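Local coordinates for endoglucanase (Fervidobacterium pennivorans DSM 9078, PDB 6KDD), which probably hydrolyses beta-glucosidic bonds in cellulose-like glucans, at residues 29-34 / 59-64; 83-88 / 127-132; 98-103 / 121-126. All coordinates share one frame; numbering follows the deposited sequence.

Contact 1 (29-34 / 59-64); sequences ALEAPF and RIPIRW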
loop_
_atom_site.group_PDB
_atom_site.type_symbol
_atom_site.label_atom_id
_atom_site.label_comp_id
_atom_site.label_asym_id
_atom_site.label_seq_id
_atom_site.Cartn_x
_atom_site.Cartn_y
_atom_site.Cartn_z
ATOM N N ALA A 29 -0.862 4.386 11.615
ATOM C CA ALA A 29 -1.796 5.465 11.888
ATOM C C ALA A 29 -3.218 4.892 11.863
ATOM O O ALA A 29 -3.657 4.292 12.868
ATOM C CB ALA A 29 -1.545 6.597 10.888
ATOM N N LEU A 30 -3.911 4.952 10.700
ATOM C CA LEU A 30 -5.344 4.651 10.712
ATOM C C LEU A 30 -5.607 3.158 10.551
ATOM O O LEU A 30 -6.769 2.755 10.669
ATOM C CB LEU A 30 -6.115 5.410 9.605
ATOM C CG LEU A 30 -6.285 6.928 9.850
ATOM C CD1 LEU A 30 -6.733 7.604 8.574
ATOM C CD2 LEU A 30 -7.353 7.145 10.935
ATOM N N GLU A 31 -4.556 2.342 10.323
ATOM C CA GLU A 31 -4.741 0.897 10.202
ATOM C C GLU A 31 -4.482 0.190 11.540
ATOM O O GLU A 31 -4.539 -1.050 11.612
ATOM C CB GLU A 31 -3.872 0.346 9.051
ATOM C CG GLU A 31 -2.386 0.113 9.403
ATOM C CD GLU A 31 -1.451 1.310 9.529
ATOM O OE1 GLU A 31 -1.943 2.450 9.764
ATOM O OE2 GLU A 31 -0.207 1.109 9.357
ATOM N N ALA A 32 -4.190 0.977 12.583
ATOM C CA ALA A 32 -4.075 0.455 13.947
ATOM C C ALA A 32 -5.497 0.241 14.465
ATOM O O ALA A 32 -6.455 0.649 13.795
ATOM C CB ALA A 32 -3.346 1.465 14.798
ATOM N N PRO A 33 -5.741 -0.411 15.632
ATOM C CA PRO A 33 -7.124 -0.601 16.106
ATOM C C PRO A 33 -7.828 0.737 16.335
ATOM O O PRO A 33 -9.042 0.834 16.151
ATOM C CB PRO A 33 -6.931 -1.418 17.422
ATOM C CG PRO A 33 -5.631 -2.160 17.182
ATOM C CD PRO A 33 -4.760 -1.093 16.508
ATOM N N PHE A 34 -7.063 1.779 16.675
ATOM C CA PHE A 34 -7.563 3.150 16.587
ATOM C C PHE A 34 -6.384 4.048 16.255
ATOM O O PHE A 34 -5.231 3.694 16.525
ATOM C CB PHE A 34 -8.227 3.619 17.908
ATOM C CG PHE A 34 -7.356 3.474 19.142
ATOM C CD1 PHE A 34 -6.455 4.472 19.509
ATOM C CD2 PHE A 34 -7.464 2.352 19.964
ATOM C CE1 PHE A 34 -5.662 4.348 20.635
ATOM C CE2 PHE A 34 -6.648 2.227 21.090
ATOM C CZ PHE A 34 -5.774 3.228 21.443
ATOM N N ARG A 59 -0.330 6.858 0.257
ATOM C CA ARG A 59 -1.200 5.708 0.411
ATOM C C ARG A 59 -1.571 5.647 1.889
ATOM O O ARG A 59 -0.720 5.829 2.774
ATOM C CB ARG A 59 -0.480 4.407 0.011
ATOM C CG ARG A 59 -1.315 3.158 0.311
ATOM C CD ARG A 59 -0.691 1.928 -0.343
ATOM N NE ARG A 59 -1.405 0.654 -0.108
ATOM C CZ ARG A 59 -1.096 -0.301 0.773
ATOM N NH1 ARG A 59 -0.124 -0.119 1.651
ATOM N NH2 ARG A 59 -1.786 -1.453 0.785
ATOM N N ILE A 60 -2.864 5.488 2.149
ATOM C CA ILE A 60 -3.393 5.643 3.501
ATOM C C ILE A 60 -4.025 4.324 3.916
ATOM O O ILE A 60 -5.167 4.044 3.569
ATOM C CB ILE A 60 -4.431 6.779 3.605
ATOM C CG1 ILE A 60 -3.945 8.100 2.981
ATOM C CG2 ILE A 60 -4.875 6.987 5.081
ATOM C CD1 ILE A 60 -2.840 8.725 3.786
ATOM N N PRO A 61 -3.305 3.481 4.667
ATOM C CA PRO A 61 -3.901 2.282 5.249
ATOM C C PRO A 61 -4.977 2.608 6.268
ATOM O O PRO A 61 -4.787 3.465 7.153
ATOM C CB PRO A 61 -2.739 1.644 6.019
ATOM C CG PRO A 61 -1.489 2.179 5.265
ATOM C CD PRO A 61 -1.867 3.607 4.914
ATOM N N ILE A 62 -6.104 1.869 6.190
ATOM C CA ILE A 62 -7.236 2.201 7.044
ATOM C C ILE A 62 -7.943 0.893 7.437
ATOM O O ILE A 62 -8.417 0.163 6.559
ATOM C CB ILE A 62 -8.237 3.097 6.272
ATOM C CG1 ILE A 62 -7.664 4.457 5.850
ATOM C CG2 ILE A 62 -9.506 3.332 7.088
ATOM C CD1 ILE A 62 -8.655 5.176 4.928
ATOM N N ARG A 63 -8.109 0.747 8.750
ATOM C CA ARG A 63 -8.753 -0.414 9.370
ATOM C C ARG A 63 -10.235 -0.094 9.595
ATOM O O ARG A 63 -10.687 0.093 10.724
ATOM C CB ARG A 63 -8.074 -0.765 10.693
ATOM C CG ARG A 63 -8.498 -2.147 11.187
ATOM C CD ARG A 63 -8.079 -2.337 12.608
ATOM N NE ARG A 63 -6.629 -2.536 12.685
ATOM C CZ ARG A 63 -6.016 -3.418 13.466
ATOM N NH1 ARG A 63 -6.739 -4.240 14.214
ATOM N NH2 ARG A 63 -4.691 -3.469 13.501
ATOM N N TRP A 64 -10.983 -0.065 8.490
ATOM C CA TRP A 64 -12.386 0.321 8.570
ATOM C C TRP A 64 -13.144 -0.688 9.443
ATOM O O TRP A 64 -14.039 -0.310 10.200
ATOM C CB TRP A 64 -12.991 0.302 7.172
ATOM C CG TRP A 64 -12.475 1.330 6.219
ATOM C CD1 TRP A 64 -11.531 1.145 5.250
ATOM C CD2 TRP A 64 -12.933 2.684 6.113
ATOM N NE1 TRP A 64 -11.369 2.306 4.544
ATOM C CE2 TRP A 64 -12.214 3.264 5.048
ATOM C CE3 TRP A 64 -13.885 3.441 6.808
ATOM C CZ2 TRP A 64 -12.401 4.589 4.640
ATOM C CZ3 TRP A 64 -14.085 4.750 6.402
ATOM C CH2 TRP A 64 -13.354 5.303 5.331
HETATM O O HOH W 1 -3.073 5.337 7.962
#

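Contact 2 (83-88 / 127-132); sequences RVKHVV and AKFFKD. With NI (nickel (II) ion), chain C.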
loop_
_atom_site.group_PDB
_atom_site.type_symbol
_atom_site.label_atom_id
_atom_site.label_comp_id
_atom_site.label_asym_id
_atom_site.label_seq_id
_atom_site.Cartn_x
_atom_site.Cartn_y
_atom_site.Cartn_z
ATOM N N ARG A 83 -13.366 11.642 9.941
ATOM C CA ARG A 83 -11.915 11.657 10.097
ATOM C C ARG A 83 -11.194 11.242 8.804
ATOM O O ARG A 83 -10.220 11.901 8.426
ATOM C CB ARG A 83 -11.455 10.793 11.282
ATOM C CG ARG A 83 -9.940 10.692 11.368
ATOM C CD ARG A 83 -9.344 12.033 11.722
ATOM N NE ARG A 83 -7.908 11.885 11.885
ATOM C CZ ARG A 83 -6.989 12.834 11.631
ATOM N NH1 ARG A 83 -7.348 14.035 11.200
ATOM N NH2 ARG A 83 -5.704 12.536 11.734
ATOM N N VAL A 84 -11.597 10.145 8.161
ATOM C CA VAL A 84 -10.928 9.753 6.932
ATOM C C VAL A 84 -11.167 10.860 5.887
ATOM O O VAL A 84 -10.259 11.221 5.167
ATOM C CB VAL A 84 -11.382 8.363 6.431
ATOM C CG1 VAL A 84 -10.883 8.037 5.037
ATOM C CG2 VAL A 84 -11.074 7.241 7.443
ATOM N N LYS A 85 -12.384 11.424 5.823
ATOM C CA LYS A 85 -12.622 12.516 4.861
ATOM C C LYS A 85 -11.648 13.674 5.067
ATOM O O LYS A 85 -11.116 14.246 4.088
ATOM C CB LYS A 85 -14.076 13.004 4.925
ATOM C CG LYS A 85 -14.420 14.134 3.945
ATOM C CD LYS A 85 -15.878 14.504 4.046
ATOM C CE LYS A 85 -16.334 15.796 3.387
ATOM N NZ LYS A 85 -15.346 16.421 2.490
ATOM N N HIS A 86 -11.427 14.072 6.337
ATOM C CA HIS A 86 -10.486 15.148 6.646
ATOM C C HIS A 86 -9.082 14.886 6.096
ATOM O O HIS A 86 -8.426 15.778 5.521
ATOM C CB HIS A 86 -10.516 15.516 8.151
ATOM C CG HIS A 86 -9.578 16.608 8.510
ATOM N ND1 HIS A 86 -9.965 17.932 8.590
ATOM C CD2 HIS A 86 -8.245 16.593 8.722
ATOM C CE1 HIS A 86 -8.945 18.681 8.933
ATOM N NE2 HIS A 86 -7.867 17.894 8.989
ATOM N N VAL A 87 -8.577 13.668 6.362
ATOM C CA VAL A 87 -7.250 13.270 5.928
ATOM C C VAL A 87 -7.164 13.292 4.407
ATOM O O VAL A 87 -6.204 13.839 3.834
ATOM C CB VAL A 87 -6.900 11.868 6.492
ATOM C CG1 VAL A 87 -5.597 11.316 5.907
ATOM C CG2 VAL A 87 -6.868 11.911 8.033
ATOM N N VAL A 88 -8.108 12.606 3.755
ATOM C CA VAL A 88 -8.142 12.582 2.297
ATOM C C VAL A 88 -8.153 14.018 1.749
ATOM O O VAL A 88 -7.407 14.338 0.818
ATOM C CB VAL A 88 -9.367 11.780 1.814
ATOM C CG1 VAL A 88 -9.667 12.081 0.360
ATOM C CG2 VAL A 88 -9.161 10.291 2.022
ATOM N N ALA A 127 -17.382 3.766 -1.218
ATOM C CA ALA A 127 -17.534 4.122 -2.618
ATOM C C ALA A 127 -18.640 5.165 -2.764
ATOM O O ALA A 127 -18.480 6.120 -3.531
ATOM C CB ALA A 127 -17.787 2.881 -3.456
ATOM N N LYS A 128 -19.706 5.011 -1.974
ATOM C CA LYS A 128 -20.826 5.942 -2.035
ATOM C C LYS A 128 -20.411 7.291 -1.460
ATOM O O LYS A 128 -20.656 8.323 -2.072
ATOM C CB LYS A 128 -22.025 5.421 -1.241
ATOM C CG LYS A 128 -22.951 4.530 -2.059
ATOM C CD LYS A 128 -24.250 4.174 -1.367
ATOM C CE LYS A 128 -25.116 3.261 -2.205
ATOM N NZ LYS A 128 -25.821 2.278 -1.351
ATOM N N PHE A 129 -19.780 7.256 -0.281
ATOM C CA PHE A 129 -19.291 8.454 0.374
ATOM C C PHE A 129 -18.356 9.277 -0.516
ATOM O O PHE A 129 -18.491 10.503 -0.539
ATOM C CB PHE A 129 -18.643 8.072 1.711
ATOM C CG PHE A 129 -18.349 9.250 2.601
ATOM C CD1 PHE A 129 -17.148 9.945 2.483
ATOM C CD2 PHE A 129 -19.263 9.648 3.569
ATOM C CE1 PHE A 129 -16.890 11.028 3.313
ATOM C CE2 PHE A 129 -18.997 10.726 4.400
ATOM C CZ PHE A 129 -17.803 11.403 4.279
ATOM N N PHE A 130 -17.415 8.623 -1.243
ATOM C CA PHE A 130 -16.417 9.350 -2.012
ATOM C C PHE A 130 -16.757 9.427 -3.512
ATOM O O PHE A 130 -15.901 9.742 -4.328
ATOM C CB PHE A 130 -14.996 8.785 -1.767
ATOM C CG PHE A 130 -14.465 9.092 -0.390
ATOM C CD1 PHE A 130 -13.964 10.357 -0.076
ATOM C CD2 PHE A 130 -14.422 8.109 0.595
ATOM C CE1 PHE A 130 -13.489 10.655 1.206
ATOM C CE2 PHE A 130 -13.931 8.403 1.868
ATOM C CZ PHE A 130 -13.464 9.670 2.177
ATOM N N LYS A 131 -18.010 9.189 -3.903
ATOM C CA LYS A 131 -18.235 8.949 -5.319
ATOM C C LYS A 131 -17.930 10.207 -6.128
ATOM O O LYS A 131 -17.466 10.120 -7.261
ATOM C CB LYS A 131 -19.653 8.414 -5.554
ATOM C CG LYS A 131 -20.782 9.359 -5.178
ATOM C CD LYS A 131 -22.176 8.813 -5.543
ATOM C CE LYS A 131 -22.796 9.534 -6.722
ATOM N NZ LYS A 131 -22.484 8.863 -8.006
ATOM N N ASP A 132 -18.156 11.376 -5.519
ATOM C CA ASP A 132 -18.094 12.642 -6.245
ATOM C C ASP A 132 -16.686 13.239 -6.179
ATOM O O ASP A 132 -16.440 14.305 -6.739
ATOM C CB ASP A 132 -19.222 13.581 -5.785
ATOM C CG ASP A 132 -20.570 13.075 -6.289
ATOM O OD1 ASP A 132 -20.640 12.810 -7.485
ATOM O OD2 ASP A 132 -21.487 12.826 -5.461
HETATM NI NI NI C . -11.892 18.764 8.147
HETATM O O HOH W 2 -11.936 20.535 9.984
#

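Contact 3 (98-103 / 121-126); sequences VIINTH and EIWRQI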
loop_
_atom_site.group_PDB
_atom_site.type_symbol
_atom_site.label_atom_id
_atom_site.label_comp_id
_atom_site.label_asym_id
_atom_site.label_seq_id
_atom_site.Cartn_x
_atom_site.Cartn_y
_atom_site.Cartn_z
ATOM N N VAL A 98 -4.119 10.262 -3.947
ATOM C CA VAL A 98 -4.426 9.608 -2.675
ATOM C C VAL A 98 -4.980 8.214 -2.944
ATOM O O VAL A 98 -5.918 8.047 -3.719
ATOM C CB VAL A 98 -5.416 10.395 -1.793
ATOM C CG1 VAL A 98 -5.616 9.675 -0.456
ATOM C CG2 VAL A 98 -4.988 11.814 -1.559
ATOM N N ILE A 99 -4.431 7.228 -2.246
ATOM C CA ILE A 99 -4.950 5.881 -2.292
ATOM C C ILE A 99 -5.440 5.537 -0.890
ATOM O O ILE A 99 -4.669 5.615 0.086
ATOM C CB ILE A 99 -3.869 4.877 -2.729
ATOM C CG1 ILE A 99 -3.378 5.184 -4.139
ATOM C CG2 ILE A 99 -4.448 3.461 -2.571
ATOM C CD1 ILE A 99 -1.938 4.787 -4.431
ATOM N N ILE A 100 -6.719 5.156 -0.817
ATOM C CA ILE A 100 -7.279 4.641 0.425
ATOM C C ILE A 100 -7.597 3.155 0.233
ATOM O O ILE A 100 -8.080 2.725 -0.825
ATOM C CB ILE A 100 -8.526 5.431 0.880
ATOM C CG1 ILE A 100 -9.619 5.470 -0.198
ATOM C CG2 ILE A 100 -8.133 6.845 1.317
ATOM C CD1 ILE A 100 -10.971 5.940 0.348
ATOM N N ASN A 101 -7.358 2.385 1.294
ATOM C CA ASN A 101 -7.608 0.959 1.213
ATOM C C ASN A 101 -8.491 0.509 2.379
ATOM O O ASN A 101 -8.971 1.318 3.186
ATOM C CB ASN A 101 -6.288 0.176 1.155
ATOM C CG ASN A 101 -5.587 0.125 2.495
ATOM O OD1 ASN A 101 -6.178 0.403 3.544
ATOM N ND2 ASN A 101 -4.313 -0.243 2.464
ATOM N N THR A 102 -8.666 -0.825 2.465
ATOM C CA THR A 102 -9.015 -1.478 3.710
ATOM C C THR A 102 -7.800 -2.334 4.111
ATOM O O THR A 102 -7.161 -2.933 3.254
ATOM C CB THR A 102 -10.304 -2.316 3.556
ATOM O OG1 THR A 102 -11.354 -1.394 3.257
ATOM C CG2 THR A 102 -10.658 -3.115 4.795
ATOM N N HIS A 103 -7.493 -2.378 5.406
ATOM C CA HIS A 103 -6.234 -2.926 5.884
ATOM C C HIS A 103 -6.461 -3.568 7.248
ATOM O O HIS A 103 -7.196 -3.023 8.072
ATOM C CB HIS A 103 -5.288 -1.709 6.048
ATOM C CG HIS A 103 -3.818 -1.924 5.873
ATOM N ND1 HIS A 103 -3.029 -2.550 6.842
ATOM C CD2 HIS A 103 -2.962 -1.464 4.940
ATOM C CE1 HIS A 103 -1.749 -2.473 6.495
ATOM N NE2 HIS A 103 -1.688 -1.828 5.329
ATOM N N GLU A 121 -19.660 -4.677 1.850
ATOM C CA GLU A 121 -20.512 -3.617 2.368
ATOM C C GLU A 121 -19.693 -2.409 2.816
ATOM O O GLU A 121 -20.148 -1.264 2.701
ATOM C CB GLU A 121 -21.373 -4.124 3.528
ATOM C CG GLU A 121 -22.551 -4.992 3.066
ATOM C CD GLU A 121 -23.370 -4.443 1.902
ATOM O OE1 GLU A 121 -23.774 -3.256 1.951
ATOM O OE2 GLU A 121 -23.566 -5.176 0.921
ATOM N N ILE A 122 -18.492 -2.674 3.357
ATOM C CA ILE A 122 -17.589 -1.585 3.701
ATOM C C ILE A 122 -17.341 -0.777 2.446
ATOM O O ILE A 122 -17.511 0.448 2.448
ATOM C CB ILE A 122 -16.287 -2.113 4.373
ATOM C CG1 ILE A 122 -16.594 -2.541 5.807
ATOM C CG2 ILE A 122 -15.204 -1.028 4.369
ATOM C CD1 ILE A 122 -15.475 -3.327 6.524
ATOM N N TRP A 123 -16.955 -1.458 1.377
ATOM C CA TRP A 123 -16.653 -0.798 0.131
ATOM C C TRP A 123 -17.889 -0.132 -0.477
ATOM O O TRP A 123 -17.741 0.864 -1.176
ATOM C CB TRP A 123 -15.903 -1.718 -0.827
ATOM C CG TRP A 123 -14.441 -1.586 -0.523
ATOM C CD1 TRP A 123 -13.591 -2.499 0.048
ATOM C CD2 TRP A 123 -13.697 -0.369 -0.679
ATOM N NE1 TRP A 123 -12.337 -1.949 0.178
ATOM C CE2 TRP A 123 -12.371 -0.650 -0.278
ATOM C CE3 TRP A 123 -14.016 0.901 -1.193
ATOM C CZ2 TRP A 123 -11.395 0.347 -0.274
ATOM C CZ3 TRP A 123 -13.034 1.864 -1.251
ATOM C CH2 TRP A 123 -11.747 1.592 -0.768
ATOM N N ARG A 124 -19.092 -0.675 -0.212
ATOM C CA ARG A 124 -20.285 -0.061 -0.790
ATOM C C ARG A 124 -20.402 1.350 -0.209
ATOM O O ARG A 124 -20.635 2.315 -0.945
ATOM C CB ARG A 124 -21.551 -0.885 -0.492
ATOM C CG ARG A 124 -22.833 -0.267 -1.058
ATOM C CD ARG A 124 -24.113 -0.880 -0.472
ATOM N NE ARG A 124 -24.098 -2.348 -0.549
ATOM C CZ ARG A 124 -24.280 -3.071 -1.659
ATOM N NH1 ARG A 124 -24.524 -2.496 -2.822
ATOM N NH2 ARG A 124 -24.224 -4.393 -1.611
ATOM N N GLN A 125 -20.171 1.450 1.100
ATOM C CA GLN A 125 -20.305 2.690 1.835
ATOM C C GLN A 125 -19.215 3.684 1.449
ATOM O O GLN A 125 -19.484 4.882 1.306
ATOM C CB GLN A 125 -20.263 2.414 3.324
ATOM C CG GLN A 125 -21.546 1.750 3.810
ATOM C CD GLN A 125 -21.290 1.336 5.228
ATOM O OE1 GLN A 125 -21.437 2.120 6.149
ATOM N NE2 GLN A 125 -20.843 0.098 5.407
ATOM N N ILE A 126 -17.975 3.196 1.325
ATOM C CA ILE A 126 -16.872 4.122 1.099
ATOM C C ILE A 126 -17.075 4.675 -0.298
ATOM O O ILE A 126 -16.890 5.870 -0.548
ATOM C CB ILE A 126 -15.504 3.414 1.213
ATOM C CG1 ILE A 126 -15.267 2.854 2.610
ATOM C CG2 ILE A 126 -14.363 4.347 0.781
ATOM C CD1 ILE A 126 -14.135 1.808 2.656
#

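Contact 1 (29-34 / 59-64)
R63 reaches back to the backbone of L30 and E31 at the mouth of a TIM barrel, where the loop after strand 22-25 lies against the chain leaving strand 57-60. The tight part is inward. R63 N bonds to L30 O at 3.1 Å and nearly straight (169°). R63 NE at 2.8 Å and R63 NH2 at 3.1 Å both hold E31 O, NH2 in the carbonyl plane and NE 52° above it; H104 ND1 is a further donor to this oxygen. Arginine suits the place because its planar end carries several N-H groups. E31 CB rests 3.5 Å from P61 CB; proline fits here, with no backbone N-H to satisfy and a compact apolar CB. L30 CD1 packs 4.0 Å from I60 CG2, branched apolar chains filling a buried site with no polar atom to satisfy. A29 to A32 form a type I turn. E31 CG sits between backbone N and carbonyl carbon (chi1 81°), and with a bend at chi2 the carboxylate comes back to accept from A29 N and N28 N. A water bridges the segments, accepting from L30 N and donating to P61 O at 2.7 Å.

The outer side is looser. R63 NH1 bonds to a glycerol, probably from the crystallisation liquor, and the exposed P33 crosses R63 obliquely, with P33 N 3.6 Å above the centre of the guanidinium.

Contact 2 (83-88 / 127-132)
F130 turns the rim of its ring to K85, with F130 CZ 4.0 Å from K85 CA close to the ring plane, while one face of the ring is covered by its own neighbour, F129, whose CD1 stands 3.5 Å above the centre. V84 and V88 approach the same ring obliquely: V84 CG1 lies 4.2 Å from F130 CZ, and V88 CG1 is equally far from F130 CE1. The F129 ring is met at its edge twice, in plane by F130 CE1 and near the plane by K85 CD, which is 3.7 Å from F129 CZ.

The two phenylalanines reach helix 78-93 by different routes. F129 is still helical and sets CG anti to its backbone N (chi1 -168°). F130, the first residue to leave helical backbone angles, swings CG beside its N instead (chi1 -71°), and this brings the ring in among the valines. Valine suits those sites: a short branched side chain lets a large ring come close to the helix backbone, and nothing polar is needed there. On the more open flank K85 crosses F129 at about a right angle. Its methylenes cover the aromatic edge while NZ goes on to a salt bridge with D89 and a hydrogen bond to Y133 OH, so lysine serves as apolar wall and polar end at once. H86 takes no part in the packing; its ND1 binds a nickel ion at 2.1 Å, a water is also on the metal, and NE2 hydrogen-bonds to D44 OD1.

Helix 78-93 thus packs against the C-terminal end of helix 112-129 and the first residue beyond it, in the outer layer of a (beta/alpha)8 barrel, where helices that surround the barrel meet outside the strands, F130 reaching I100, L137 and F139.

Contact 3 (98-103 / 121-126)
T102 and W123 lie alongside each other, pointing in opposed directions, the threonine beside the pyrrole part of the indole and the benzene part running on to I100 and N101. T102 OG1 comes within 3.3 Å of W123 NE1, but the angle is too poor for a hydrogen bond; the indole N-H is spent on I141 O instead, which fixes how the ring is turned. At the far rim, W123 CH2 meets I100 O in the ring plane at 3.8 Å, and W123 CZ2 lies 3.9 Å from the carbonyl carbon of N101. A tryptophan suits this place because one long flat group spans I100, N101 and T102 and still gives its N-H to I141 O, outside the segments.

I126, one helical turn on from I122, lays its CD1 over one face of the indole, 3.8 Å above the plane and toward the rim. Its other branch, I126 CG2, faces I100 CD1 at 3.8 Å, these two isoleucines also lying head to tail. I100 puts CG1 between its backbone N and carbonyl carbon (chi1 56°), which carries CD1 over to the helix. I122 CG2 stands 4.0 Å from T102 OG1. Isoleucine suits these sites because its beta-branch gives two apolar arms, so that I126 can touch the indole with one and I100 with the other; threonine sets a small hydroxyl beside the indole where a bulkier group would crowd it.

The strand 98-101 and helix 121-126 run roughly antiparallel (146°), their axes 11.4 Å apart, as strand and crossover helix do in a beta-alpha-beta unit. Strand 97-101 sits between strands 57-60 and 137-140, I100 also touches V88 of helix 78-93, and W123 meets F139 of strand 137-140 with the ring planes at about 40°.

From the N terminus, contact 1 comes first: it closes a loop that holds helix 45-53 and ties the turn after strand 22-25 to the end of strand 57-60. Contact 2 opens next, on helix 78-93, and closes only when helix 112-129 ends. Contact 3 lies nested inside that loop, joining strand 97-101 to the same helix just before its last turn. The three touch one another: I60 N and I99 O probably bond across neighbouring strands, I62 packs on V84, and V88 on I100. Together they tie the loop after strand 22-25, strands 57-60 and 97-101, and helices 78-93 and 112-129 into one side of the barrel.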